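Local coordinates for antifreeze protein type II (Clupea harengus, PDB 2PY2) that probably binds to ice crystals and restrains their growth in a calcium-dependent manner, using a C-type lectin-like fold, at residues A[62-67]-A[110-115]. Sequence-based numbering, arbitrary orientation.
Sequences SWIGGT and KCWNDT. With CA (calcium ion), chain G.
One face of the W112 indole receives the end of I64: CD1 stands 4.0 Å from the centroid of the six-membered ring and only 19° off its normal, which meets the criteria for a CH-pi contact. The methyl is displaced toward the rim, and its nearest ring atom is W112 CE2, at 3.8 Å from I64 CD1. I64 can reach this far because CG1 lies between the backbone N and the carbonyl carbon (chi1 50°) and CD1 extends the chain (chi2 176°). The W63 ring meets T115 differently, its CH2 corner lying 3.3 Å from T115 OG1 in an oblique approach.

The two tryptophans belong to separate contacts, since W63 and I64 leave strand 62-64 on opposite sides. With the closest CA atoms, those of I64 and W112, 9.4 Å apart, the segments are not paired neighbours; strand 101-106 pairs with both, and I64 also packs on I102 and M104.

Beyond W112, the same strand turns to calcium. D114 binds it twice, through OD1 at 2.5 Å and its carbonyl O at 2.4 Å, while N113 OD1 is more distant, 2.8 Å from the ion. Q92, D94 and E99 complete the protein ligands. W112, N113 and D114 form the WND motif of C-type lectin-like domains: the tryptophan packs into the core while the next two residues help bind calcium, here at what is probably the canonical site 2.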
ATOM      1  N   SER A  62      -1.371   7.138   0.970  1.00 11.22           N
ATOM      2  CA  SER A  62      -1.753   6.203  -0.080  1.00 10.51           C
ATOM      3  C   SER A  62      -2.111   4.797   0.416  1.00  9.70           C
ATOM      4  O   SER A  62      -1.573   4.321   1.407  1.00 10.15           O
ATOM      5  CB  SER A  62      -0.593   6.068  -1.072  1.00 12.54           C
ATOM      6  OG  SER A  62      -0.214   7.321  -1.626  1.00 11.18           O
ATOM      7  N   TRP A  63      -3.029   4.147  -0.292  1.00  9.40           N
ATOM      8  CA  TRP A  63      -3.416   2.776   0.032  1.00  7.93           C
ATOM      9  C   TRP A  63      -2.316   1.822  -0.430  1.00  9.00           C
ATOM     10  O   TRP A  63      -1.716   2.029  -1.489  1.00 10.12           O
ATOM     11  CB  TRP A  63      -4.671   2.373  -0.750  1.00  7.61           C
ATOM     12  CG  TRP A  63      -5.948   2.912  -0.256  1.00  8.22           C
ATOM     13  CD1 TRP A  63      -6.894   3.573  -0.984  1.00  7.98           C
ATOM     14  CD2 TRP A  63      -6.476   2.770   1.058  1.00  9.21           C
ATOM     15  NE1 TRP A  63      -7.980   3.853  -0.199  1.00  9.70           N
ATOM     16  CE2 TRP A  63      -7.754   3.367   1.060  1.00 11.01           C
ATOM     17  CE3 TRP A  63      -5.996   2.191   2.239  1.00 11.35           C
ATOM     18  CZ2 TRP A  63      -8.563   3.401   2.197  1.00 10.49           C
ATOM     19  CZ3 TRP A  63      -6.802   2.226   3.372  1.00 11.22           C
ATOM     20  CH2 TRP A  63      -8.070   2.826   3.339  1.00 11.95           C
ATOM     21  N   ILE A  64      -2.054   0.790   0.366  1.00  8.81           N
ATOM     22  CA  ILE A  64      -1.142  -0.262  -0.030  1.00  8.67           C
ATOM     23  C   ILE A  64      -1.957  -1.553   0.136  1.00  9.64           C
ATOM     24  O   ILE A  64      -3.048  -1.527   0.704  1.00 10.78           O
ATOM     25  CB  ILE A  64       0.202  -0.277   0.754  1.00  7.90           C
ATOM     26  CG1 ILE A  64      -0.010  -0.221   2.257  1.00 11.11           C
ATOM     27  CG2 ILE A  64       1.073   0.875   0.256  1.00  9.01           C
ATOM     28  CD1 ILE A  64       1.320  -0.328   3.021  1.00 13.80           C
ATOM     29  N   GLY A  65      -1.438  -2.669  -0.356  1.00  9.66           N
ATOM     30  CA  GLY A  65      -2.216  -3.900  -0.352  1.00 11.62           C
ATOM     31  C   GLY A  65      -2.351  -4.806   0.846  1.00 12.48           C
ATOM     32  O   GLY A  65      -2.509  -6.015   0.665  1.00 14.48           O
ATOM     33  N   GLY A  66      -2.325  -4.248   2.050  1.00 12.30           N
ATOM     34  CA  GLY A  66      -2.432  -5.090   3.229  1.00 13.73           C
ATOM     35  C   GLY A  66      -3.693  -4.857   4.029  1.00 14.45           C
ATOM     36  O   GLY A  66      -4.199  -3.740   4.084  1.00 13.55           O
ATOM     37  N   THR A  67      -4.223  -5.922   4.628  1.00 13.49           N
ATOM     38  CA  THR A  67      -5.422  -5.806   5.450  1.00 14.08           C
ATOM     39  C   THR A  67      -5.522  -6.976   6.423  1.00 12.48           C
ATOM     40  O   THR A  67      -4.889  -8.010   6.220  1.00 11.88           O
ATOM     41  CB  THR A  67      -6.740  -5.803   4.606  1.00 17.80           C
ATOM     42  OG1 THR A  67      -7.226  -7.142   4.477  1.00 20.39           O
ATOM     43  CG2 THR A  67      -6.516  -5.228   3.206  1.00 20.23           C
ATOM     44  N   LYS A 110       4.496  10.121   8.599  1.00 17.70           N
ATOM     45  CA  LYS A 110       4.454   9.418   7.315  1.00 17.80           C
ATOM     46  C   LYS A 110       4.620   7.904   7.492  1.00 17.05           C
ATOM     47  O   LYS A 110       5.423   7.268   6.810  1.00 18.07           O
ATOM     48  CB  LYS A 110       5.541   9.961   6.377  1.00 17.04           C
ATOM     49  CG  LYS A 110       5.442  11.458   6.095  1.00 18.25           C
ATOM     50  CD  LYS A 110       4.115  11.826   5.442  1.00 16.71           C
ATOM     51  CE  LYS A 110       4.074  13.299   5.033  1.00 17.28           C
ATOM     52  NZ  LYS A 110       2.829  13.616   4.279  1.00 14.68           N
ATOM     53  N   CYS A 111       3.829   7.337   8.397  1.00 16.40           N
ATOM     54  CA  CYS A 111       3.871   5.909   8.709  1.00 16.72           C
ATOM     55  C   CYS A 111       2.561   5.204   8.329  1.00 14.44           C
ATOM     56  O   CYS A 111       1.684   5.803   7.697  1.00 14.13           O
ATOM     57  CB  CYS A 111       4.140   5.739  10.203  1.00 20.22           C
ATOM     58  SG  CYS A 111       3.398   7.098  11.159  1.00 30.05           S
ATOM     59  N   TRP A 112       2.428   3.943   8.729  1.00 11.92           N
ATOM     60  CA  TRP A 112       1.224   3.166   8.412  1.00 11.79           C
ATOM     61  C   TRP A 112       0.147   3.273   9.475  1.00 12.23           C
ATOM     62  O   TRP A 112       0.421   3.348  10.674  1.00 11.93           O
ATOM     63  CB  TRP A 112       1.546   1.684   8.238  1.00 10.88           C
ATOM     64  CG  TRP A 112       2.505   1.325   7.142  1.00 12.57           C
ATOM     65  CD1 TRP A 112       3.196   2.171   6.326  1.00 12.26           C
ATOM     66  CD2 TRP A 112       2.925   0.004   6.802  1.00 12.51           C
ATOM     67  NE1 TRP A 112       4.028   1.454   5.500  1.00 12.72           N
ATOM     68  CE2 TRP A 112       3.882   0.119   5.774  1.00 12.86           C
ATOM     69  CE3 TRP A 112       2.584  -1.270   7.272  1.00 13.57           C
ATOM     70  CZ2 TRP A 112       4.509  -0.996   5.206  1.00 13.03           C
ATOM     71  CZ3 TRP A 112       3.210  -2.380   6.706  1.00 14.82           C
ATOM     72  CH2 TRP A 112       4.161  -2.232   5.685  1.00 13.19           C
ATOM     73  N   ASN A 113      -1.097   3.236   9.015  1.00 13.62           N
ATOM     74  CA  ASN A 113      -2.241   3.334   9.894  1.00 14.02           C
ATOM     75  C   ASN A 113      -3.336   2.443   9.296  1.00 13.38           C
ATOM     76  O   ASN A 113      -3.575   2.518   8.091  1.00 14.89           O
ATOM     77  CB  ASN A 113      -2.683   4.793   9.909  1.00 18.77           C
ATOM     78  CG  ASN A 113      -3.744   5.074  10.921  1.00 24.68           C
ATOM     79  OD1 ASN A 113      -4.779   4.415  10.947  1.00 28.51           O
ATOM     80  ND2 ASN A 113      -3.505   6.075  11.763  1.00 26.98           N
ATOM     81  N   ASP A 114      -3.972   1.572  10.086  1.00 12.10           N
ATOM     82  CA  ASP A 114      -5.056   0.791   9.488  1.00 12.77           C
ATOM     83  C   ASP A 114      -6.270   1.724   9.474  1.00 11.94           C
ATOM     84  O   ASP A 114      -6.561   2.399  10.451  1.00 11.66           O
ATOM     85  CB  ASP A 114      -5.301  -0.570  10.205  1.00 11.72           C
ATOM     86  CG  ASP A 114      -5.424  -0.479  11.728  1.00 14.53           C
ATOM     87  OD1 ASP A 114      -5.023   0.514  12.347  1.00 15.90           O
ATOM     88  OD2 ASP A 114      -5.911  -1.462  12.325  1.00 14.52           O
ATOM     89  N   THR A 115      -6.953   1.818   8.340  1.00 11.38           N
ATOM     90  CA  THR A 115      -8.060   2.761   8.243  1.00 12.93           C
ATOM     91  C   THR A 115      -9.263   2.176   7.520  1.00 12.61           C
ATOM     92  O   THR A 115      -9.150   1.170   6.831  1.00 11.01           O
ATOM     93  CB  THR A 115      -7.574   4.108   7.568  1.00 18.00           C
ATOM     94  OG1 THR A 115      -8.135   4.272   6.262  1.00 20.19           O
ATOM     95  CG2 THR A 115      -6.061   4.136   7.470  1.00 12.70           C
TER
HETATM   96 CA    CA G 901      -6.025   2.709  12.812  1.00 23.40          CA
HETATM   97  O   HOH W   1      -6.466   5.316  12.820  1.00 25.65           O